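Local atomic coordinates of suppressor of RNA silencing p3 (Rice hoja blanca virus, PDB entry 3AJF), a protein that suppresses RNA-mediated gene silencing in the host, presumably by binding double-stranded RNA, and forms a homodimer. Residues 17-22 / 75-80; 24-29 / 60-65; 40-45 / 49-54; 53-58 / 82-87. All blocks are in the same frame, centred on the assembly; numbering follows the deposited sequence.

Interaction 1 of 4, residues 17-22 / 75-80; sequences IDLLSL and LPLTCL
L19 presses its CD2 methyl into the first turn of the last helix of this mainly helical domain, and that single methyl meets two residues. It lies 3.8 Å from P76 CB and equally close, 3.8 Å, to the backbone nitrogen L77 N, with L77 CB a little behind. The contact is helix-to-helix packing: the axes of the two short segments, 17-22 and 75-80, come within 10.8 Å and cross at -58°, and the touching residues are few, L19 and L20 against P76, L77 and L80. L19 and L77 are the closest pair of backbones, their CA atoms 7.7 Å apart, and the segments bury 188 Å² between them, with no hydrogen bond across.

One residue further on, L20 supplies a second touch, methyl to methyl, with L20 CD2 at 3.8 Å from L80 CD1. Its torsions explain the reach. The L20 CA–CB bond runs across the interface, not into it, but CG stands opposite the carbonyl carbon (chi1 -66°) and, with CD1 extended, the other methyl, CD2, is turned onto L80 CD1. The CA–CB bond of L19 points toward segment 75-80, and with CG opposite the backbone N (chi1 171°) CD2 comes to P76 and L77.

The second shell closes round these leucines. Y73 also packs on L19, P16 lies on P76, and A59 and M62 of helix 49-64 cover L77, so the contact is buried among three helices. Next to L80 in the sequence, C79 ties the helix to strand 9-10 through its disulfide with C10. T78 OG1 donates a hydrogen bond to R74 O, one turn earlier in the chain.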
loop_
_atom_site.group_PDB
_atom_site.type_symbol
_atom_site.label_atom_id
_atom_site.label_comp_id
_atom_site.label_asym_id
_atom_site.label_seq_id
_atom_site.Cartn_x
_atom_site.Cartn_y
_atom_site.Cartn_z
ATOM N N ILE A 17 17.518 7.827 4.455
ATOM C CA ILE A 17 18.162 6.496 4.438
ATOM C C ILE A 17 17.874 5.655 5.711
ATOM O O ILE A 17 17.703 4.414 5.639
ATOM C CB ILE A 17 19.696 6.622 4.093
ATOM C CG1 ILE A 17 20.320 5.254 3.766
ATOM C CG2 ILE A 17 20.448 7.336 5.199
ATOM C CD1 ILE A 17 19.959 4.715 2.373
ATOM N N ASP A 18 17.755 6.338 6.852
ATOM C CA ASP A 18 17.377 5.691 8.099
ATOM C C ASP A 18 15.943 5.185 8.079
ATOM O O ASP A 18 15.617 4.264 8.846
ATOM C CB ASP A 18 17.581 6.615 9.284
ATOM C CG ASP A 18 19.083 6.932 9.550
ATOM O OD1 ASP A 18 19.977 6.212 9.037
ATOM O OD2 ASP A 18 19.355 7.886 10.304
ATOM N N LEU A 19 15.095 5.778 7.219
ATOM C CA LEU A 19 13.731 5.277 7.045
ATOM C C LEU A 19 13.757 3.909 6.380
ATOM O O LEU A 19 13.041 2.995 6.800
ATOM C CB LEU A 19 12.837 6.248 6.244
ATOM C CG LEU A 19 11.440 5.701 5.832
ATOM C CD1 LEU A 19 10.592 5.169 7.042
ATOM C CD2 LEU A 19 10.647 6.733 5.108
ATOM N N LEU A 20 14.557 3.763 5.330
ATOM C CA LEU A 20 14.685 2.449 4.685
ATOM C C LEU A 20 15.249 1.395 5.634
ATOM O O LEU A 20 14.819 0.236 5.606
ATOM C CB LEU A 20 15.498 2.527 3.385
ATOM C CG LEU A 20 14.876 3.325 2.216
ATOM C CD1 LEU A 20 15.890 3.464 1.057
ATOM C CD2 LEU A 20 13.581 2.706 1.719
ATOM N N SER A 21 16.200 1.789 6.477
ATOM C CA SER A 21 16.746 0.886 7.487
ATOM C C SER A 21 15.713 0.491 8.516
ATOM O O SER A 21 15.658 -0.681 8.930
ATOM C CB SER A 21 17.906 1.548 8.236
ATOM O OG SER A 21 18.946 1.805 7.331
ATOM N N LEU A 22 14.951 1.477 8.992
ATOM C CA LEU A 22 13.917 1.213 9.996
ATOM C C LEU A 22 12.833 0.265 9.441
ATOM O O LEU A 22 12.409 -0.668 10.144
ATOM C CB LEU A 22 13.286 2.528 10.460
ATOM C CG LEU A 22 12.130 2.414 11.458
ATOM C CD1 LEU A 22 12.615 1.794 12.809
ATOM C CD2 LEU A 22 11.441 3.762 11.630
ATOM N N LEU A 75 5.575 11.230 4.998
ATOM C CA LEU A 75 5.387 11.511 3.569
ATOM C C LEU A 75 6.213 10.552 2.689
ATOM O O LEU A 75 5.667 9.953 1.749
ATOM C CB LEU A 75 5.680 12.987 3.248
ATOM C CG LEU A 75 5.550 13.448 1.787
ATOM C CD1 LEU A 75 4.195 13.036 1.200
ATOM C CD2 LEU A 75 5.755 14.951 1.658
ATOM N N PRO A 76 7.516 10.402 2.985
ATOM C CA PRO A 76 8.284 9.423 2.203
ATOM C C PRO A 76 7.790 7.974 2.335
ATOM O O PRO A 76 7.816 7.240 1.343
ATOM C CB PRO A 76 9.711 9.556 2.722
ATOM C CG PRO A 76 9.667 10.495 3.915
ATOM C CD PRO A 76 8.348 11.179 3.933
ATOM N N LEU A 77 7.332 7.573 3.518
ATOM C CA LEU A 77 6.906 6.202 3.695
ATOM C C LEU A 77 5.595 5.965 2.948
ATOM O O LEU A 77 5.404 4.920 2.330
ATOM C CB LEU A 77 6.778 5.860 5.184
ATOM C CG LEU A 77 6.386 4.431 5.566
ATOM C CD1 LEU A 77 7.312 3.408 4.884
ATOM C CD2 LEU A 77 6.417 4.284 7.088
ATOM N N THR A 78 4.709 6.957 2.973
ATOM C CA THR A 78 3.480 6.870 2.231
ATOM C C THR A 78 3.783 6.829 0.739
ATOM O O THR A 78 3.114 6.100 -0.015
ATOM C CB THR A 78 2.571 8.084 2.563
ATOM O OG1 THR A 78 2.191 8.011 3.943
ATOM C CG2 THR A 78 1.332 8.087 1.707
ATOM N N CYS A 79 4.769 7.613 0.309
ATOM C CA CYS A 79 5.221 7.575 -1.086
ATOM C C CYS A 79 5.610 6.151 -1.482
ATOM O O CYS A 79 5.197 5.660 -2.540
ATOM C CB CYS A 79 6.432 8.518 -1.346
ATOM S SG CYS A 79 6.831 8.702 -3.124
ATOM N N LEU A 80 6.418 5.502 -0.639
ATOM C CA LEU A 80 6.861 4.124 -0.895
ATOM C C LEU A 80 5.658 3.164 -1.025
ATOM O O LEU A 80 5.583 2.343 -1.969
ATOM C CB LEU A 80 7.791 3.668 0.239
ATOM C CG LEU A 80 9.130 4.410 0.360
ATOM C CD1 LEU A 80 9.957 3.874 1.563
ATOM C CD2 LEU A 80 9.910 4.293 -0.968
#

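Interaction 2 of 4, residues 24-29 / 60-65; sequences FDILNE and IWMLSH
I26 divides its two branches between W61 and M62, and the way these three side chains are turned defines the contact. The I26 CA–CB bond points at segment 60-65. CG1 lies opposite the carbonyl carbon (chi1 -74°) and chi2 is extended, so CD1 reaches M62, while CG2, on the other branch, is left to meet the indole. M62 is a selenomethionine. Its CG is 3.9 Å from I26 CD1, and since the chain bends at chi3 (67°), both SE, 4.0 Å away, and CE stay within touching distance of I26 CD1. The selenomethionine thus curls round the end of the isoleucine, and the two side chains run at a slant to each other.

W61 is met differently. Its side chain crosses that of I26 at about a right angle, and the nearest pair is I26 CG2 to W61 CZ3 at 4.0 Å, with W61 CE3 slightly farther. The methyl approaches this six-membered part of the indole obliquely. No hydrogen bond joins the segments; 134 Å² is buried, and the closest CA atoms, of I26 and M62, stand 8.5 Å apart. The packing is therefore apolar and uneven, with M62 buried and W61 at the exposed margin.

This contact fastens the latter half of helix 17-30 to the C-terminal turn of helix 49-64. M62 is also covered by L19, L22 and F23 of helix 17-30 and by L77 of helix 74-85, while I60 meets I60 of the second subunit, which places helix 49-64 between its own bundle and the dimer partner.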
loop_
_atom_site.group_PDB
_atom_site.type_symbol
_atom_site.label_atom_id
_atom_site.label_comp_id
_atom_site.label_asym_id
_atom_site.label_seq_id
_atom_site.Cartn_x
_atom_site.Cartn_y
_atom_site.Cartn_z
ATOM N N PHE A 24 13.187 -1.890 6.927
ATOM C CA PHE A 24 13.753 -3.227 6.827
ATOM C C PHE A 24 13.783 -3.950 8.203
ATOM O O PHE A 24 13.430 -5.137 8.323
ATOM C CB PHE A 24 15.170 -3.213 6.232
ATOM C CG PHE A 24 15.812 -4.572 6.271
ATOM C CD1 PHE A 24 15.313 -5.592 5.466
ATOM C CD2 PHE A 24 16.821 -4.869 7.198
ATOM C CE1 PHE A 24 15.844 -6.902 5.527
ATOM C CE2 PHE A 24 17.384 -6.165 7.271
ATOM C CZ PHE A 24 16.882 -7.181 6.421
ATOM N N ASP A 25 14.188 -3.227 9.245
ATOM C CA ASP A 25 14.311 -3.808 10.586
ATOM C C ASP A 25 12.959 -4.331 11.089
ATOM O O ASP A 25 12.877 -5.421 11.685
ATOM C CB ASP A 25 14.838 -2.772 11.562
ATOM C CG ASP A 25 16.320 -2.568 11.445
ATOM O OD1 ASP A 25 16.976 -3.350 10.717
ATOM O OD2 ASP A 25 16.851 -1.635 12.095
ATOM N N ILE A 26 11.918 -3.537 10.855
ATOM C CA ILE A 26 10.569 -3.863 11.311
ATOM C C ILE A 26 10.041 -5.032 10.499
ATOM O O ILE A 26 9.518 -5.983 11.065
ATOM C CB ILE A 26 9.662 -2.599 11.224
ATOM C CG1 ILE A 26 10.048 -1.642 12.364
ATOM C CG2 ILE A 26 8.183 -2.960 11.269
ATOM C CD1 ILE A 26 9.388 -0.249 12.340
ATOM N N LEU A 27 10.209 -4.972 9.169
ATOM C CA LEU A 27 9.768 -6.046 8.275
ATOM C C LEU A 27 10.468 -7.366 8.632
ATOM O O LEU A 27 9.830 -8.430 8.732
ATOM C CB LEU A 27 10.029 -5.660 6.812
ATOM C CG LEU A 27 9.801 -6.699 5.725
ATOM C CD1 LEU A 27 8.369 -7.212 5.788
ATOM C CD2 LEU A 27 10.067 -6.060 4.406
ATOM N N ASN A 28 11.773 -7.276 8.838
ATOM C CA ASN A 28 12.595 -8.452 9.097
ATOM C C ASN A 28 12.334 -9.026 10.492
ATOM O O ASN A 28 12.442 -10.238 10.707
ATOM C CB ASN A 28 14.098 -8.131 8.886
ATOM C CG ASN A 28 15.009 -9.322 9.196
ATOM O OD1 ASN A 28 15.635 -9.366 10.258
ATOM N ND2 ASN A 28 15.096 -10.280 8.268
ATOM N N GLU A 29 11.978 -8.161 11.447
ATOM C CA GLU A 29 11.614 -8.655 12.776
ATOM C C GLU A 29 10.321 -9.483 12.674
ATOM O O GLU A 29 10.259 -10.587 13.231
ATOM C CB GLU A 29 11.423 -7.487 13.735
ATOM C CG GLU A 29 11.272 -7.850 15.222
ATOM C CD GLU A 29 11.464 -6.605 16.132
ATOM O OE1 GLU A 29 12.175 -5.648 15.698
ATOM O OE2 GLU A 29 10.917 -6.580 17.274
ATOM N N ILE A 60 2.409 -0.191 5.889
ATOM C CA ILE A 60 1.058 0.243 6.285
ATOM C C ILE A 60 0.875 0.134 7.818
ATOM O O ILE A 60 0.326 1.036 8.453
ATOM C CB ILE A 60 -0.040 -0.530 5.527
ATOM C CG1 ILE A 60 0.017 -0.135 4.012
ATOM C CG2 ILE A 60 -1.457 -0.233 6.135
ATOM C CD1 ILE A 60 -0.863 -1.025 3.054
ATOM N N TRP A 61 1.367 -0.953 8.403
ATOM C CA TRP A 61 1.386 -1.058 9.871
ATOM C C TRP A 61 2.117 0.119 10.545
ATOM O O TRP A 61 1.602 0.713 11.502
ATOM C CB TRP A 61 1.917 -2.420 10.365
ATOM C CG TRP A 61 2.022 -2.406 11.857
ATOM C CD1 TRP A 61 1.053 -2.777 12.765
ATOM C CD2 TRP A 61 3.139 -1.965 12.611
ATOM N NE1 TRP A 61 1.530 -2.607 14.057
ATOM C CE2 TRP A 61 2.800 -2.090 13.986
ATOM C CE3 TRP A 61 4.415 -1.493 12.267
ATOM C CZ2 TRP A 61 3.687 -1.744 15.013
ATOM C CZ3 TRP A 61 5.310 -1.153 13.303
ATOM C CH2 TRP A 61 4.929 -1.269 14.661
HETATM N N MSE A 62 3.300 0.463 10.043
HETATM C CA MSE A 62 4.091 1.579 10.574
HETATM C C MSE A 62 3.331 2.909 10.506
HETATM O O MSE A 62 3.520 3.782 11.372
HETATM C CB MSE A 62 5.408 1.728 9.819
HETATM C CG MSE A 62 6.406 0.596 9.990
HETATM SE SE MSE A 62 7.878 0.574 8.678
HETATM C CE MSE A 62 8.941 2.216 9.105
ATOM N N LEU A 63 2.525 3.099 9.454
ATOM C CA LEU A 63 1.753 4.337 9.295
ATOM C C LEU A 63 0.462 4.343 10.119
ATOM O O LEU A 63 -0.019 5.408 10.531
ATOM C CB LEU A 63 1.407 4.564 7.818
ATOM C CG LEU A 63 2.595 4.903 6.918
ATOM C CD1 LEU A 63 2.290 4.667 5.410
ATOM C CD2 LEU A 63 3.001 6.355 7.205
ATOM N N SER A 64 -0.124 3.175 10.311
ATOM C CA SER A 64 -1.449 3.095 10.904
ATOM C C SER A 64 -1.394 2.824 12.405
ATOM O O SER A 64 -2.348 3.143 13.120
ATOM C CB SER A 64 -2.282 2.025 10.195
ATOM O OG SER A 64 -1.737 0.718 10.370
ATOM N N HIS A 65 -0.305 2.210 12.875
ATOM C CA HIS A 65 -0.264 1.730 14.279
ATOM C C HIS A 65 0.902 2.286 15.087
ATOM O O HIS A 65 0.778 2.458 16.296
ATOM C CB HIS A 65 -0.234 0.204 14.358
ATOM C CG HIS A 65 -1.511 -0.449 13.944
ATOM N ND1 HIS A 65 -2.467 -0.860 14.844
ATOM C CD2 HIS A 65 -1.990 -0.757 12.720
ATOM C CE1 HIS A 65 -3.493 -1.383 14.191
ATOM N NE2 HIS A 65 -3.219 -1.342 12.900
#

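Interaction 3 of 4, residues 40-45 / 49-54; sequences LQMIRK and PENLSV
M42, a selenomethionine, reaches between two consecutive helices joined by a short loop and lays its end along the first turns of helix 49-64. The contact begins at N51: M42 CE lies 3.3 Å from N51 CB, tighter than a usual methyl contact and so doubtful in detail, and 3.6 Å from N51 O, with the two side chains crossing at about a right angle. N51 N is hydrogen-bonded to D48 OD1, near the start of this helix. L52 follows, and here the heavy atom does the touching: M42 SE is 3.8 Å from L52 CA and 4.1 Å from L52 CB. Their backbones are the nearest, M42 and L52 CA atoms being 7.0 Å apart.

The shape of M42 makes this double touch possible. CG stands opposite the backbone N (chi1 -161°), and bends at chi2 and chi3 fold SE and CE against the backbone of the neighbouring helix. F34 and F55 also pack on M42.

With no hydrogen bond across and 133 Å² buried, the contact is probably held by dispersion and apolar burial; selenium here stands in for the methionine sulfur.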
loop_
_atom_site.group_PDB
_atom_site.type_symbol
_atom_site.label_atom_id
_atom_site.label_comp_id
_atom_site.label_asym_id
_atom_site.label_seq_id
_atom_site.Cartn_x
_atom_site.Cartn_y
_atom_site.Cartn_z
ATOM N N LEU A 40 16.164 -5.680 -0.831
ATOM C CA LEU A 40 16.732 -4.928 -1.980
ATOM C C LEU A 40 16.087 -5.283 -3.340
ATOM O O LEU A 40 15.817 -4.410 -4.151
ATOM C CB LEU A 40 18.259 -5.041 -2.054
ATOM C CG LEU A 40 18.988 -4.501 -0.816
ATOM C CD1 LEU A 40 20.484 -4.850 -0.882
ATOM C CD2 LEU A 40 18.751 -2.972 -0.651
ATOM N N GLN A 41 15.836 -6.564 -3.579
ATOM C CA GLN A 41 15.128 -6.964 -4.796
ATOM C C GLN A 41 13.746 -6.298 -4.882
ATOM O O GLN A 41 13.336 -5.847 -5.944
ATOM C CB GLN A 41 14.943 -8.473 -4.868
ATOM C CG GLN A 41 14.092 -8.886 -6.080
ATOM C CD GLN A 41 14.770 -8.542 -7.386
ATOM O OE1 GLN A 41 15.908 -8.953 -7.624
ATOM N NE2 GLN A 41 14.086 -7.780 -8.241
HETATM N N MSE A 42 13.030 -6.245 -3.761
HETATM C CA MSE A 42 11.716 -5.631 -3.759
HETATM C C MSE A 42 11.844 -4.146 -4.113
HETATM O O MSE A 42 11.008 -3.582 -4.830
HETATM C CB MSE A 42 11.107 -5.744 -2.387
HETATM C CG MSE A 42 9.687 -5.578 -2.390
HETATM SE SE MSE A 42 8.903 -7.231 -2.970
HETATM C CE MSE A 42 9.541 -8.475 -1.626
ATOM N N ILE A 43 12.892 -3.519 -3.589
ATOM C CA ILE A 43 13.119 -2.110 -3.867
ATOM C C ILE A 43 13.347 -1.865 -5.366
ATOM O O ILE A 43 12.854 -0.858 -5.947
ATOM C CB ILE A 43 14.313 -1.547 -3.014
ATOM C CG1 ILE A 43 13.919 -1.470 -1.529
ATOM C CG2 ILE A 43 14.749 -0.130 -3.511
ATOM C CD1 ILE A 43 12.877 -0.427 -1.187
ATOM N N ARG A 44 14.129 -2.767 -5.975
ATOM C CA ARG A 44 14.452 -2.678 -7.390
ATOM C C ARG A 44 13.277 -3.060 -8.263
ATOM O O ARG A 44 13.002 -2.370 -9.258
ATOM C CB ARG A 44 15.642 -3.575 -7.727
ATOM C CG ARG A 44 16.945 -3.125 -7.102
ATOM C CD ARG A 44 18.148 -3.766 -7.824
ATOM N NE ARG A 44 18.102 -5.225 -7.769
ATOM C CZ ARG A 44 18.541 -5.965 -6.749
ATOM N NH1 ARG A 44 19.056 -5.397 -5.647
ATOM N NH2 ARG A 44 18.452 -7.291 -6.826
ATOM N N LYS A 45 12.602 -4.160 -7.922
ATOM C CA LYS A 45 11.484 -4.647 -8.733
ATOM C C LYS A 45 10.811 -5.815 -8.077
ATOM O O LYS A 45 11.335 -6.928 -8.107
ATOM C CB LYS A 45 11.916 -5.049 -10.162
ATOM C CG LYS A 45 10.713 -5.193 -11.130
ATOM C CD LYS A 45 11.182 -5.483 -12.560
ATOM C CE LYS A 45 10.010 -5.571 -13.538
ATOM N NZ LYS A 45 10.444 -6.282 -14.827
ATOM N N PRO A 49 4.057 -11.554 -5.811
ATOM C CA PRO A 49 2.925 -10.830 -5.190
ATOM C C PRO A 49 2.801 -11.071 -3.685
ATOM O O PRO A 49 2.417 -10.159 -2.948
ATOM C CB PRO A 49 1.702 -11.396 -5.923
ATOM C CG PRO A 49 2.151 -12.807 -6.338
ATOM C CD PRO A 49 3.584 -12.561 -6.793
ATOM N N GLU A 50 3.073 -12.294 -3.215
ATOM C CA GLU A 50 3.036 -12.535 -1.754
ATOM C C GLU A 50 4.120 -11.740 -0.991
ATOM O O GLU A 50 3.827 -11.159 0.044
ATOM C CB GLU A 50 3.078 -14.033 -1.393
ATOM C CG GLU A 50 3.367 -14.347 0.122
ATOM C CD GLU A 50 2.246 -13.937 1.134
ATOM O OE1 GLU A 50 1.582 -12.876 0.968
ATOM O OE2 GLU A 50 2.057 -14.669 2.150
ATOM N N ASN A 51 5.355 -11.717 -1.486
ATOM C CA ASN A 51 6.414 -10.955 -0.836
ATOM C C ASN A 51 6.128 -9.463 -0.845
ATOM O O ASN A 51 6.407 -8.758 0.140
ATOM C CB ASN A 51 7.762 -11.207 -1.491
ATOM C CG ASN A 51 8.295 -12.651 -1.233
ATOM O OD1 ASN A 51 7.761 -13.391 -0.413
ATOM N ND2 ASN A 51 9.347 -13.029 -1.952
ATOM N N LEU A 52 5.601 -8.971 -1.962
ATOM C CA LEU A 52 5.239 -7.551 -2.049
ATOM C C LEU A 52 4.114 -7.229 -1.045
ATOM O O LEU A 52 4.124 -6.198 -0.438
ATOM C CB LEU A 52 4.817 -7.148 -3.475
ATOM C CG LEU A 52 4.329 -5.689 -3.663
ATOM C CD1 LEU A 52 5.434 -4.655 -3.357
ATOM C CD2 LEU A 52 3.768 -5.462 -5.068
ATOM N N SER A 53 3.140 -8.128 -0.905
ATOM C CA SER A 53 2.046 -7.972 0.057
ATOM C C SER A 53 2.563 -7.795 1.474
ATOM O O SER A 53 2.115 -6.895 2.211
ATOM C CB SER A 53 1.128 -9.196 0.027
ATOM O OG SER A 53 0.180 -9.098 1.070
ATOM N N VAL A 54 3.503 -8.651 1.861
ATOM C CA VAL A 54 4.133 -8.598 3.176
ATOM C C VAL A 54 4.946 -7.277 3.394
ATOM O O VAL A 54 4.824 -6.614 4.440
ATOM C CB VAL A 54 5.003 -9.846 3.343
ATOM C CG1 VAL A 54 5.930 -9.709 4.507
ATOM C CG2 VAL A 54 4.116 -11.107 3.503
#

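Interaction 4 of 4, residues 53-58 / 82-87; sequences SVFLKS and STYSEY. With SO4 (sulfate ion), chain E.
F55 directs the edge of its ring at the face of Y84, a T-shaped pair with centroids 5.5 Å apart and planes at 72°. The closest atoms are F55 CE2 and Y84 CG, 3.9 Å apart, and F55 CZ lies over one face of the tyrosine ring. The CA–CB bond of F55 points toward segment 82-87, and with CG opposite the backbone N (chi1 176°) the ring is carried on to Y84. Beside it L56 CD2 packs at 3.9 Å from Y84 CB and touches the backbone nitrogen of S85, while L56 CD1 rests on S85 CB at 4.2 Å. These residues make the tight part of the contact, where helix 49-64 meets the end of helix 74-85; the nearest CA atoms, of L56 and S85, are 7.3 Å apart and 166 Å² is buried.

The serine is held by its own helix: S85 OG donates to S82 O at 2.8 Å, from a position 45° out of the carbonyl plane. S82, whose CA–CB bond points away from segment 53-58, pairs through OG with S82 OG of the second subunit.

The other flank of helix 49-64 is the looser one. K57 NZ donates to sulfate O1 at 3.0 Å, with V54 CG2 4.0 Å from the same oxygen. The ion probably comes from the crystallisation liquor.

Y84 OH probably hydrogen-bonds to I43 O, beyond the two segments, which would limit movement of the ring that F55 meets. An anion at K57 is consistent with this flank accepting phosphate in an RNA-binding protein, though the sulfate alone does not prove it.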
loop_
_atom_site.group_PDB
_atom_site.type_symbol
_atom_site.label_atom_id
_atom_site.label_comp_id
_atom_site.label_asym_id
_atom_site.label_seq_id
_atom_site.Cartn_x
_atom_site.Cartn_y
_atom_site.Cartn_z
ATOM N N SER A 53 3.140 -8.128 -0.905
ATOM C CA SER A 53 2.046 -7.972 0.057
ATOM C C SER A 53 2.563 -7.795 1.474
ATOM O O SER A 53 2.115 -6.895 2.211
ATOM C CB SER A 53 1.128 -9.196 0.027
ATOM O OG SER A 53 0.180 -9.098 1.070
ATOM N N VAL A 54 3.503 -8.651 1.861
ATOM C CA VAL A 54 4.133 -8.598 3.176
ATOM C C VAL A 54 4.946 -7.277 3.394
ATOM O O VAL A 54 4.824 -6.614 4.440
ATOM C CB VAL A 54 5.003 -9.846 3.343
ATOM C CG1 VAL A 54 5.930 -9.709 4.507
ATOM C CG2 VAL A 54 4.116 -11.107 3.503
ATOM N N PHE A 55 5.754 -6.903 2.404
ATOM C CA PHE A 55 6.501 -5.624 2.366
ATOM C C PHE A 55 5.566 -4.431 2.573
ATOM O O PHE A 55 5.795 -3.594 3.456
ATOM C CB PHE A 55 7.177 -5.568 0.999
ATOM C CG PHE A 55 7.944 -4.303 0.666
ATOM C CD1 PHE A 55 9.291 -4.168 1.008
ATOM C CD2 PHE A 55 7.356 -3.307 -0.161
ATOM C CE1 PHE A 55 10.042 -3.009 0.614
ATOM C CE2 PHE A 55 8.091 -2.155 -0.556
ATOM C CZ PHE A 55 9.419 -2.010 -0.178
ATOM N N LEU A 56 4.487 -4.363 1.786
ATOM C CA LEU A 56 3.525 -3.251 1.926
ATOM C C LEU A 56 2.785 -3.250 3.268
ATOM O O LEU A 56 2.532 -2.179 3.851
ATOM C CB LEU A 56 2.509 -3.237 0.777
ATOM C CG LEU A 56 3.074 -3.025 -0.642
ATOM C CD1 LEU A 56 1.971 -3.362 -1.624
ATOM C CD2 LEU A 56 3.534 -1.638 -0.860
ATOM N N LYS A 57 2.412 -4.437 3.747
ATOM C CA LYS A 57 1.696 -4.541 5.011
ATOM C C LYS A 57 2.522 -4.061 6.208
ATOM O O LYS A 57 1.966 -3.473 7.150
ATOM C CB LYS A 57 1.212 -5.968 5.240
ATOM C CG LYS A 57 -0.016 -6.292 4.457
ATOM C CD LYS A 57 -0.073 -7.778 4.156
ATOM C CE LYS A 57 -0.839 -8.578 5.157
ATOM N NZ LYS A 57 -0.469 -10.029 4.895
ATOM N N SER A 58 3.833 -4.288 6.176
ATOM C CA SER A 58 4.720 -3.730 7.226
ATOM C C SER A 58 4.759 -2.197 7.188
ATOM O O SER A 58 4.702 -1.537 8.247
ATOM C CB SER A 58 6.144 -4.294 7.155
ATOM O OG SER A 58 6.287 -5.490 7.903
ATOM N N SER A 82 2.581 3.955 -1.824
ATOM C CA SER A 82 1.817 4.362 -2.972
ATOM C C SER A 82 2.501 3.872 -4.250
ATOM O O SER A 82 1.828 3.290 -5.144
ATOM C CB SER A 82 1.617 5.887 -2.926
ATOM O OG SER A 82 1.215 6.380 -4.169
ATOM N N THR A 83 3.822 4.051 -4.333
ATOM C CA THR A 83 4.573 3.637 -5.516
ATOM C C THR A 83 4.775 2.131 -5.681
ATOM O O THR A 83 4.663 1.616 -6.798
ATOM C CB THR A 83 5.969 4.374 -5.674
ATOM O OG1 THR A 83 6.864 3.933 -4.668
ATOM C CG2 THR A 83 5.822 5.804 -5.485
ATOM N N TYR A 84 5.047 1.412 -4.588
ATOM C CA TYR A 84 5.349 -0.009 -4.735
ATOM C C TYR A 84 4.076 -0.813 -4.944
ATOM O O TYR A 84 4.110 -1.867 -5.572
ATOM C CB TYR A 84 6.187 -0.515 -3.562
ATOM C CG TYR A 84 7.630 -0.161 -3.829
ATOM C CD1 TYR A 84 8.190 1.008 -3.313
ATOM C CD2 TYR A 84 8.411 -0.963 -4.668
ATOM C CE1 TYR A 84 9.507 1.367 -3.603
ATOM C CE2 TYR A 84 9.739 -0.598 -4.980
ATOM C CZ TYR A 84 10.264 0.561 -4.448
ATOM O OH TYR A 84 11.560 0.906 -4.746
ATOM N N SER A 85 2.943 -0.285 -4.464
ATOM C CA SER A 85 1.647 -0.925 -4.751
ATOM C C SER A 85 1.367 -0.992 -6.249
ATOM O O SER A 85 0.669 -1.906 -6.732
ATOM C CB SER A 85 0.502 -0.245 -3.977
ATOM O OG SER A 85 0.306 1.074 -4.467
ATOM N N GLU A 86 1.951 -0.069 -7.004
ATOM C CA GLU A 86 1.732 0.001 -8.466
ATOM C C GLU A 86 2.114 -1.276 -9.192
ATOM O O GLU A 86 1.539 -1.599 -10.228
ATOM C CB GLU A 86 2.510 1.168 -9.103
ATOM C CG GLU A 86 2.123 2.545 -8.535
ATOM C CD GLU A 86 3.001 3.680 -9.112
ATOM O OE1 GLU A 86 3.749 3.394 -10.066
ATOM O OE2 GLU A 86 2.930 4.834 -8.622
ATOM N N TYR A 87 3.044 -2.036 -8.624
ATOM C CA TYR A 87 3.559 -3.208 -9.296
ATOM C C TYR A 87 2.465 -4.284 -9.389
ATOM O O TYR A 87 2.517 -5.139 -10.260
ATOM C CB TYR A 87 4.831 -3.708 -8.583
ATOM C CG TYR A 87 6.042 -2.824 -8.916
ATOM C CD1 TYR A 87 6.770 -3.045 -10.066
ATOM C CD2 TYR A 87 6.419 -1.774 -8.095
ATOM C CE1 TYR A 87 7.877 -2.243 -10.416
ATOM C CE2 TYR A 87 7.536 -0.951 -8.429
ATOM C CZ TYR A 87 8.247 -1.216 -9.595
ATOM O OH TYR A 87 9.338 -0.448 -9.980
HETATM S S SO4 E . 1.736 -9.745 8.042
HETATM O O1 SO4 E . 1.895 -10.294 6.700
HETATM O O2 SO4 E . 2.728 -8.716 8.332
HETATM O O3 SO4 E . 1.827 -10.858 8.971
HETATM O O4 SO4 E . 0.427 -9.127 8.192
#

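Helix 49-64 takes part in interactions 2, 3 and 4, and helix 74-85 in 1 and 4, while helix 17-30 serves 1 and 2. Along the chain the contacts are interleaved: interaction 3 joins neighbouring helices only four residues apart, 2 encloses it, 1 encloses both, and 4 crosses 1 and 2. Interactions 3 and 4 have centres about 7 Å apart, share S53 and V54, and are linked by a probable hydrogen bond of Y84 OH to I43 O. Interactions 1 and 3 lie farthest apart, about 15 Å between centres. All four contacts have residues that touch the second subunit, so they lie near the homodimer interface.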